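Local structure of neurotoxin (Clostridium botulinum, 2QN0) at residues L200-V209 with Q370-T381; S215-P223 with V408-S416. The protein acts as the zinc endopeptidase light chain of a botulinum neurotoxin, cutting the SNARE proteins syntaxin and SNAP-25 and so blocking neurotransmitter release. All blocks are in the same frame, centred on the assembly; numbering follows the deposited sequence.

Contact 1. Residues L200-V209 with Q370-T381; sequences LTYSNATNDV and QNRKIYLSNVYT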
loop_
_atom_site.group_PDB
_atom_site.type_symbol
_atom_site.label_atom_id
_atom_site.label_comp_id
_atom_site.label_asym_id
_atom_site.label_seq_id
_atom_site.Cartn_x
_atom_site.Cartn_y
_atom_site.Cartn_z
ATOM N N LEU A 200 -0.983 5.567 -14.890
ATOM C CA LEU A 200 -1.474 6.927 -15.035
ATOM C C LEU A 200 -0.482 7.662 -15.939
ATOM O O LEU A 200 0.723 7.399 -15.884
ATOM C CB LEU A 200 -1.540 7.565 -13.640
ATOM C CG LEU A 200 -1.815 9.049 -13.391
ATOM C CD1 LEU A 200 -2.349 9.219 -11.965
ATOM C CD2 LEU A 200 -0.542 9.859 -13.587
ATOM N N THR A 201 -0.984 8.559 -16.787
ATOM C CA THR A 201 -0.120 9.323 -17.687
ATOM C C THR A 201 -0.189 10.813 -17.361
ATOM O O THR A 201 -1.217 11.305 -16.893
ATOM C CB THR A 201 -0.505 9.096 -19.163
ATOM O OG1 THR A 201 -1.892 9.398 -19.352
ATOM C CG2 THR A 201 -0.249 7.639 -19.558
ATOM N N TYR A 202 0.901 11.525 -17.627
ATOM C CA TYR A 202 0.993 12.950 -17.309
ATOM C C TYR A 202 2.036 13.648 -18.179
ATOM O O TYR A 202 2.825 12.990 -18.860
ATOM C CB TYR A 202 1.410 13.085 -15.843
ATOM C CG TYR A 202 2.676 12.298 -15.567
ATOM C CD1 TYR A 202 3.936 12.859 -15.795
ATOM C CD2 TYR A 202 2.612 10.948 -15.220
ATOM C CE1 TYR A 202 5.095 12.093 -15.700
ATOM C CE2 TYR A 202 3.770 10.172 -15.124
ATOM C CZ TYR A 202 5.004 10.750 -15.372
ATOM O OH TYR A 202 6.144 9.977 -15.338
ATOM N N SER A 203 2.040 14.981 -18.143
ATOM C CA SER A 203 3.012 15.778 -18.888
ATOM C C SER A 203 3.723 16.746 -17.937
ATOM O O SER A 203 4.811 17.239 -18.238
ATOM C CB SER A 203 2.335 16.557 -20.025
ATOM O OG SER A 203 1.338 17.439 -19.544
ATOM N N ASN A 204 3.104 17.016 -16.789
ATOM C CA ASN A 204 3.690 17.904 -15.781
ATOM C C ASN A 204 4.557 16.987 -14.928
ATOM O O ASN A 204 4.103 16.455 -13.914
ATOM C CB ASN A 204 2.582 18.545 -14.934
ATOM C CG ASN A 204 3.123 19.456 -13.850
ATOM O OD1 ASN A 204 4.294 19.838 -13.863
ATOM N ND2 ASN A 204 2.264 19.819 -12.905
ATOM N N ALA A 205 5.806 16.812 -15.359
ATOM C CA ALA A 205 6.752 15.904 -14.715
ATOM C C ALA A 205 7.884 16.536 -13.913
ATOM O O ALA A 205 8.187 17.717 -14.056
ATOM C CB ALA A 205 7.338 14.974 -15.774
ATOM N N THR A 206 8.527 15.718 -13.084
ATOM C CA THR A 206 9.620 16.186 -12.239
ATOM C C THR A 206 10.915 16.463 -12.986
ATOM O O THR A 206 11.631 17.406 -12.658
ATOM C CB THR A 206 9.941 15.176 -11.115
ATOM O OG1 THR A 206 10.316 13.921 -11.694
ATOM C CG2 THR A 206 8.737 14.981 -10.217
ATOM N N ASN A 207 11.215 15.640 -13.986
ATOM C CA ASN A 207 12.445 15.797 -14.750
ATOM C C ASN A 207 12.272 16.543 -16.067
ATOM O O ASN A 207 11.481 16.151 -16.922
ATOM C CB ASN A 207 13.064 14.425 -15.029
ATOM C CG ASN A 207 13.560 13.743 -13.767
ATOM O OD1 ASN A 207 14.584 14.124 -13.208
ATOM N ND2 ASN A 207 12.825 12.740 -13.309
ATOM N N ASP A 208 13.030 17.623 -16.216
ATOM C CA ASP A 208 13.005 18.425 -17.432
ATOM C C ASP A 208 13.704 17.589 -18.505
ATOM O O ASP A 208 14.782 17.050 -18.260
ATOM C CB ASP A 208 13.787 19.722 -17.195
ATOM C CG ASP A 208 13.697 20.695 -18.362
ATOM O OD1 ASP A 208 13.414 20.263 -19.498
ATOM O OD2 ASP A 208 13.929 21.901 -18.137
ATOM N N VAL A 209 13.087 17.455 -19.678
ATOM C CA VAL A 209 13.708 16.699 -20.763
ATOM C C VAL A 209 13.934 17.582 -21.992
ATOM O O VAL A 209 14.044 17.088 -23.115
ATOM C CB VAL A 209 12.883 15.440 -21.163
ATOM C CG1 VAL A 209 12.912 14.420 -20.029
ATOM C CG2 VAL A 209 11.449 15.824 -21.503
ATOM N N GLN A 370 11.136 8.929 -14.430
ATOM C CA GLN A 370 10.326 10.115 -14.662
ATOM C C GLN A 370 9.069 9.904 -13.832
ATOM O O GLN A 370 8.641 8.768 -13.633
ATOM C CB GLN A 370 9.954 10.217 -16.146
ATOM C CG GLN A 370 9.123 11.443 -16.515
ATOM C CD GLN A 370 9.860 12.744 -16.248
ATOM O OE1 GLN A 370 10.137 13.087 -15.098
ATOM N NE2 GLN A 370 10.185 13.476 -17.316
ATOM N N ASN A 371 8.477 10.987 -13.342
ATOM C CA ASN A 371 7.263 10.860 -12.551
ATOM C C ASN A 371 6.505 12.178 -12.510
ATOM O O ASN A 371 7.051 13.229 -12.847
ATOM C CB ASN A 371 7.597 10.406 -11.122
ATOM C CG ASN A 371 6.363 9.979 -10.343
ATOM O OD1 ASN A 371 5.506 9.269 -10.867
ATOM N ND2 ASN A 371 6.275 10.394 -9.080
ATOM N N ARG A 372 5.243 12.114 -12.103
ATOM C CA ARG A 372 4.421 13.311 -12.006
ATOM C C ARG A 372 5.092 14.267 -11.027
ATOM O O ARG A 372 5.686 13.839 -10.040
ATOM C CB ARG A 372 3.015 12.942 -11.522
ATOM C CG ARG A 372 2.983 12.104 -10.248
ATOM C CD ARG A 372 1.562 11.651 -9.926
ATOM N NE ARG A 372 1.517 10.727 -8.793
ATOM C CZ ARG A 372 0.413 10.121 -8.365
ATOM N NH1 ARG A 372 -0.746 10.342 -8.974
ATOM N NH2 ARG A 372 0.466 9.287 -7.331
ATOM N N LYS A 373 5.013 15.563 -11.312
ATOM C CA LYS A 373 5.625 16.565 -10.452
ATOM C C LYS A 373 4.836 16.759 -9.159
ATOM O O LYS A 373 5.413 17.034 -8.105
ATOM C CB LYS A 373 5.729 17.893 -11.197
ATOM C CG LYS A 373 6.483 18.970 -10.435
ATOM C CD LYS A 373 6.628 20.220 -11.283
ATOM C CE LYS A 373 7.392 21.304 -10.544
ATOM N NZ LYS A 373 7.518 22.532 -11.381
ATOM N N ILE A 374 3.518 16.630 -9.254
ATOM C CA ILE A 374 2.637 16.775 -8.097
ATOM C C ILE A 374 1.590 15.673 -8.116
ATOM O O ILE A 374 1.295 15.104 -9.168
ATOM C CB ILE A 374 1.903 18.142 -8.091
ATOM C CG1 ILE A 374 1.261 18.401 -9.453
ATOM C CG2 ILE A 374 2.874 19.254 -7.709
ATOM C CD1 ILE A 374 0.367 19.634 -9.484
ATOM N N TYR A 375 1.027 15.376 -6.951
ATOM C CA TYR A 375 0.011 14.336 -6.846
ATOM C C TYR A 375 -1.194 14.663 -7.731
ATOM O O TYR A 375 -1.802 13.771 -8.321
ATOM C CB TYR A 375 -0.440 14.189 -5.391
ATOM C CG TYR A 375 -1.508 13.140 -5.190
ATOM C CD1 TYR A 375 -1.215 11.783 -5.324
ATOM C CD2 TYR A 375 -2.819 13.505 -4.878
ATOM C CE1 TYR A 375 -2.207 10.810 -5.150
ATOM C CE2 TYR A 375 -3.812 12.543 -4.700
ATOM C CZ TYR A 375 -3.498 11.198 -4.838
ATOM O OH TYR A 375 -4.475 10.243 -4.663
ATOM N N LEU A 376 -1.537 15.944 -7.827
ATOM C CA LEU A 376 -2.677 16.359 -8.640
ATOM C C LEU A 376 -2.324 16.770 -10.069
ATOM O O LEU A 376 -3.019 17.591 -10.670
ATOM C CB LEU A 376 -3.434 17.500 -7.947
ATOM C CG LEU A 376 -4.064 17.142 -6.596
ATOM C CD1 LEU A 376 -4.784 18.367 -6.030
ATOM C CD2 LEU A 376 -5.030 15.973 -6.766
ATOM N N SER A 377 -1.243 16.214 -10.611
ATOM C CA SER A 377 -0.855 16.521 -11.988
ATOM C C SER A 377 -2.022 16.129 -12.880
ATOM O O SER A 377 -2.706 15.141 -12.609
ATOM C CB SER A 377 0.374 15.703 -12.414
ATOM O OG SER A 377 1.591 16.262 -11.944
ATOM N N ASN A 378 -2.265 16.900 -13.935
ATOM C CA ASN A 378 -3.348 16.554 -14.845
ATOM C C ASN A 378 -2.980 15.207 -15.453
ATOM O O ASN A 378 -1.801 14.909 -15.633
ATOM C CB ASN A 378 -3.487 17.599 -15.947
ATOM C CG ASN A 378 -3.832 18.966 -15.407
ATOM O OD1 ASN A 378 -4.484 19.087 -14.370
ATOM N ND2 ASN A 378 -3.409 20.005 -16.114
ATOM N N VAL A 379 -3.978 14.390 -15.759
ATOM C CA VAL A 379 -3.706 13.083 -16.335
ATOM C C VAL A 379 -4.354 12.920 -17.700
ATOM O O VAL A 379 -5.266 13.660 -18.067
ATOM C CB VAL A 379 -4.175 11.947 -15.400
ATOM C CG1 VAL A 379 -3.431 12.040 -14.070
ATOM C CG2 VAL A 379 -5.676 12.033 -15.175
ATOM N N TYR A 380 -3.862 11.948 -18.455
ATOM C CA TYR A 380 -4.377 11.679 -19.789
ATOM C C TYR A 380 -4.881 10.248 -19.840
ATOM O O TYR A 380 -5.194 9.665 -18.803
ATOM C CB TYR A 380 -3.266 11.903 -20.814
ATOM C CG TYR A 380 -2.718 13.309 -20.779
ATOM C CD1 TYR A 380 -3.416 14.365 -21.364
ATOM C CD2 TYR A 380 -1.519 13.593 -20.128
ATOM C CE1 TYR A 380 -2.931 15.671 -21.303
ATOM C CE2 TYR A 380 -1.026 14.893 -20.059
ATOM C CZ TYR A 380 -1.734 15.926 -20.647
ATOM O OH TYR A 380 -1.243 17.210 -20.582
ATOM N N THR A 381 -4.970 9.670 -21.034
ATOM C CA THR A 381 -5.458 8.302 -21.134
ATOM C C THR A 381 -4.436 7.345 -20.533
ATOM O O THR A 381 -3.252 7.414 -20.851
ATOM C CB THR A 381 -5.719 7.894 -22.598
ATOM O OG1 THR A 381 -6.601 8.844 -23.206
ATOM C CG2 THR A 381 -6.370 6.518 -22.654
HETATM O O HOH W 1 -3.932 8.544 -16.689
HETATM O O HOH W 2 0.232 16.451 -16.432
HETATM O O HOH W 3 -0.520 19.040 -17.214
HETATM O O HOH W 4 -0.681 19.381 -13.941
HETATM O O HOH W 5 4.865 22.921 -12.887
#
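The Q370 and N207 side chains slide past each other in opposite directions, and the Q370 amide docks on the N207 main chain. Q370 NE2 gives a nearly straight hydrogen bond to N207 O (3.0 Å), while N207 N binds Q370 OE1 on an in-plane lone pair, also at 3.0 Å. Q370 folds back at chi2 (62°), which lays its amide beside A205 CB. Glutamine suits the place because it supplies a donor and an acceptor to the C=O and N-H of one residue, N207, in the plane of its own amide. N207 ND2 reaches the same OE1 from above the carbonyl plane, the two amides being turned 36° apart, and N371 N is a third donor to this oxygen.

Next to it, A205 and R372 form a single antiparallel, non-hydrogen-bonded bridge, flanked by K373 N to N204 O (2.9 Å) and T206 N to N371 O. The Y202 ring lies with one face over R372, whose CB stands 4.3 Å from the ring centroid in a CH-pi contact; Q370 CG comes up to the hydroxyl end, near the ring plane. A broad, flat tyrosine can thus cover the backbone of the other segment. L200 CG presses tightly on V379 CG1 (3.5 Å), the two side chains crossing at about a right angle.

At the far end T201 OG1, placed by chi1 of 55°, donates to T381 O (2.8 Å), and Y380 N bonds to T201 O. The Y380 ring turns its edge to the backbone at Y202 C and S203 N, and Y380 OH and S203 OG are hydrogen-bonded at 2.8 Å, either being a possible donor.

Loop 370-381, after helix 360-366, is thereby fastened to strand 201-202, itself paired with strand 219-220. R372 NH1 lies by L200 CD1 while NE makes a salt bridge with E360; its side chain also touches F273 of helix 267-273 and H229 of zinc-binding helix 223-238.

Contact 2. Residues S215-P223 with V408-S416; sequences SKSEFCMDP and VLFMGQNLS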
loop_
_atom_site.group_PDB
_atom_site.type_symbol
_atom_site.label_atom_id
_atom_site.label_comp_id
_atom_site.label_asym_id
_atom_site.label_seq_id
_atom_site.Cartn_x
_atom_site.Cartn_y
_atom_site.Cartn_z
ATOM N N SER A 215 6.367 21.348 -27.498
ATOM C CA SER A 215 5.232 20.543 -27.066
ATOM C C SER A 215 5.774 19.453 -26.149
ATOM O O SER A 215 6.635 18.670 -26.547
ATOM C CB SER A 215 4.536 19.919 -28.277
ATOM O OG SER A 215 3.308 19.318 -27.904
ATOM N N LYS A 216 5.278 19.406 -24.917
ATOM C CA LYS A 216 5.750 18.417 -23.952
ATOM C C LYS A 216 5.181 17.019 -24.165
ATOM O O LYS A 216 4.004 16.849 -24.480
ATOM C CB LYS A 216 5.447 18.898 -22.530
ATOM C CG LYS A 216 6.109 20.231 -22.208
ATOM C CD LYS A 216 5.784 20.720 -20.805
ATOM C CE LYS A 216 6.462 19.875 -19.741
ATOM N NZ LYS A 216 6.200 20.425 -18.376
ATOM N N SER A 217 6.037 16.016 -23.994
ATOM C CA SER A 217 5.639 14.625 -24.157
ATOM C C SER A 217 4.815 14.139 -22.976
ATOM O O SER A 217 4.907 14.681 -21.872
ATOM C CB SER A 217 6.872 13.720 -24.261
ATOM O OG SER A 217 7.661 14.015 -25.396
ATOM N N GLU A 218 4.004 13.117 -23.221
ATOM C CA GLU A 218 3.225 12.497 -22.161
ATOM C C GLU A 218 4.099 11.331 -21.706
ATOM O O GLU A 218 4.738 10.677 -22.531
ATOM C CB GLU A 218 1.896 11.973 -22.697
ATOM C CG GLU A 218 0.845 13.047 -22.893
ATOM C CD GLU A 218 -0.438 12.495 -23.480
ATOM O OE1 GLU A 218 -0.786 11.340 -23.163
ATOM O OE2 GLU A 218 -1.104 13.222 -24.247
ATOM N N PHE A 219 4.143 11.092 -20.400
ATOM C CA PHE A 219 4.937 10.008 -19.825
ATOM C C PHE A 219 4.003 9.148 -18.990
ATOM O O PHE A 219 2.922 9.593 -18.605
ATOM C CB PHE A 219 6.025 10.572 -18.902
ATOM C CG PHE A 219 7.182 11.210 -19.624
ATOM C CD1 PHE A 219 8.267 10.443 -20.037
ATOM C CD2 PHE A 219 7.203 12.584 -19.855
ATOM C CE1 PHE A 219 9.362 11.037 -20.666
ATOM C CE2 PHE A 219 8.290 13.186 -20.483
ATOM C CZ PHE A 219 9.374 12.412 -20.889
ATOM N N CYS A 220 4.415 7.918 -18.709
ATOM C CA CYS A 220 3.606 7.038 -17.879
ATOM C C CYS A 220 4.275 6.956 -16.510
ATOM O O CYS A 220 5.452 7.289 -16.367
ATOM C CB CYS A 220 3.543 5.633 -18.487
ATOM S SG CYS A 220 5.142 4.765 -18.483
ATOM N N MET A 221 3.519 6.551 -15.496
ATOM C CA MET A 221 4.106 6.375 -14.176
ATOM C C MET A 221 4.717 4.977 -14.182
ATOM O O MET A 221 4.155 4.057 -14.777
ATOM C CB MET A 221 3.039 6.431 -13.076
ATOM C CG MET A 221 2.756 7.820 -12.531
ATOM S SD MET A 221 1.710 7.704 -11.067
ATOM C CE MET A 221 2.903 7.170 -9.855
ATOM N N ASP A 222 5.871 4.819 -13.546
ATOM C CA ASP A 222 6.491 3.505 -13.467
ATOM C C ASP A 222 5.647 2.727 -12.457
ATOM O O ASP A 222 5.345 3.228 -11.368
ATOM C CB ASP A 222 7.931 3.618 -12.960
ATOM C CG ASP A 222 8.659 2.279 -12.963
ATOM O OD1 ASP A 222 8.056 1.274 -12.540
ATOM O OD2 ASP A 222 9.835 2.234 -13.382
ATOM N N PRO A 223 5.235 1.501 -12.810
ATOM C CA PRO A 223 4.425 0.676 -11.914
ATOM C C PRO A 223 4.951 0.566 -10.483
ATOM O O PRO A 223 4.155 0.451 -9.546
ATOM C CB PRO A 223 4.402 -0.676 -12.622
ATOM C CG PRO A 223 4.386 -0.279 -14.055
ATOM C CD PRO A 223 5.419 0.829 -14.111
ATOM N N VAL A 408 17.855 7.033 -22.466
ATOM C CA VAL A 408 18.152 8.461 -22.496
ATOM C C VAL A 408 16.886 9.286 -22.284
ATOM O O VAL A 408 15.861 9.047 -22.921
ATOM C CB VAL A 408 18.800 8.874 -23.840
ATOM C CG1 VAL A 408 19.119 10.361 -23.834
ATOM C CG2 VAL A 408 20.074 8.068 -24.070
ATOM N N LEU A 409 16.971 10.252 -21.376
ATOM C CA LEU A 409 15.850 11.130 -21.055
ATOM C C LEU A 409 14.532 10.391 -20.837
ATOM O O LEU A 409 13.479 10.812 -21.321
ATOM C CB LEU A 409 15.681 12.196 -22.145
ATOM C CG LEU A 409 16.858 13.173 -22.273
ATOM C CD1 LEU A 409 16.579 14.185 -23.372
ATOM C CD2 LEU A 409 17.083 13.880 -20.944
ATOM N N PHE A 410 14.605 9.280 -20.112
ATOM C CA PHE A 410 13.423 8.492 -19.779
ATOM C C PHE A 410 12.538 8.119 -20.967
ATOM O O PHE A 410 11.324 7.989 -20.820
ATOM C CB PHE A 410 12.595 9.264 -18.743
ATOM C CG PHE A 410 13.423 9.859 -17.642
ATOM C CD1 PHE A 410 13.917 9.061 -16.615
ATOM C CD2 PHE A 410 13.759 11.209 -17.662
ATOM C CE1 PHE A 410 14.737 9.598 -15.626
ATOM C CE2 PHE A 410 14.578 11.756 -16.676
ATOM C CZ PHE A 410 15.069 10.947 -15.656
ATOM N N MET A 411 13.137 7.928 -22.139
ATOM C CA MET A 411 12.355 7.576 -23.320
ATOM C C MET A 411 11.479 6.341 -23.144
ATOM O O MET A 411 10.430 6.223 -23.781
ATOM C CB MET A 411 13.274 7.382 -24.530
ATOM C CG MET A 411 13.495 8.649 -25.327
ATOM S SD MET A 411 14.512 8.373 -26.787
ATOM C CE MET A 411 15.942 9.353 -26.376
ATOM N N GLY A 412 11.902 5.419 -22.283
ATOM C CA GLY A 412 11.114 4.218 -22.059
ATOM C C GLY A 412 9.730 4.519 -21.503
ATOM O O GLY A 412 8.785 3.751 -21.701
ATOM N N GLN A 413 9.614 5.644 -20.802
ATOM C CA GLN A 413 8.344 6.058 -20.208
ATOM C C GLN A 413 7.606 7.066 -21.084
ATOM O O GLN A 413 6.486 7.471 -20.767
ATOM C CB GLN A 413 8.590 6.685 -18.838
ATOM C CG GLN A 413 9.026 5.710 -17.762
ATOM C CD GLN A 413 9.408 6.427 -16.484
ATOM O OE1 GLN A 413 10.584 6.710 -16.241
ATOM N NE2 GLN A 413 8.408 6.751 -15.671
ATOM N N ASN A 414 8.239 7.462 -22.185
ATOM C CA ASN A 414 7.672 8.434 -23.115
ATOM C C ASN A 414 6.698 7.742 -24.071
ATOM O O ASN A 414 7.109 6.935 -24.910
ATOM C CB ASN A 414 8.809 9.096 -23.897
ATOM C CG ASN A 414 8.362 10.325 -24.655
ATOM O OD1 ASN A 414 7.326 10.313 -25.310
ATOM N ND2 ASN A 414 9.153 11.391 -24.580
ATOM N N LEU A 415 5.413 8.068 -23.951
ATOM C CA LEU A 415 4.384 7.450 -24.784
ATOM C C LEU A 415 4.626 7.475 -26.289
ATOM O O LEU A 415 4.281 6.524 -26.984
ATOM C CB LEU A 415 3.013 8.071 -24.495
ATOM C CG LEU A 415 2.202 7.460 -23.348
ATOM C CD1 LEU A 415 3.001 7.519 -22.065
ATOM C CD2 LEU A 415 0.882 8.207 -23.199
ATOM N N SER A 416 5.212 8.548 -26.801
ATOM C CA SER A 416 5.434 8.623 -28.241
ATOM C C SER A 416 6.772 8.046 -28.689
ATOM O O SER A 416 7.084 8.060 -29.879
ATOM C CB SER A 416 5.327 10.070 -28.719
ATOM O OG SER A 416 6.507 10.783 -28.413
HETATM O O HOH W 6 8.446 12.854 -28.376
HETATM O O HOH W 7 4.496 11.326 -25.484
#
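F219 and N414 form a single antiparallel, non-hydrogen-bonded beta bridge, with Q413 next to it, where a 3-10 turn ends against strand 219-220. Two backbone bonds flank it: C220 N to Q413 O (3.0 Å) and L415 N to E218 O (3.0 Å). Q413 adds a third link, its extended side chain carrying NE2 to C220 O at 3.1 Å. A glutamine suits this buried site because its amide can both donate, to C220 O and Q370 O, and accept, from N400.

The F219 ring turns its edge to Q413 CB and to F410 O, and its CE1 comes near N414 CB; a flat aromatic ring can present C-H groups to a carbonyl oxygen while packing on carbon. L415 CD1 rests against C220 and the F219 carbonyl carbon, and CD2 crosses the E218 side chain obliquely, near CB and OE1. The L415 side chain also touches T201 and V383, so a leucine spans from one short strand to another.

N414 closes an Asx turn by accepting from S416 N at OD1. N414 ND2 donates to S217 OG at 3.1 Å (152° at the hydrogen), and S217 OG is also hydrogen-bonded to E211 OE2.

How the contacts relate
Contacts 1 and 2 are two neighbouring parts of one cluster, with centres about 9 Å apart. Strands 201-202 and 219-220 are neighbours in a two-stranded antiparallel sheet, joined where Y202 O accepts from F219 N at 2.8 Å; the 370-381 and 408-416 loops thus dock on strands that hold each other. The contacts also pack together where Y380 CB lies 3.5 Å from E218 OE1. They differ in their nearness to the zinc ion bound by H229, H233 and E269: the R372 side chain of contact 1 lies about 6 Å from the metal, the side chain of M221 in segment 215-223, which points away from 408-416, about 10 Å. Segment 215-223 leads straight into helix 223-238, which carries both zinc-binding histidines.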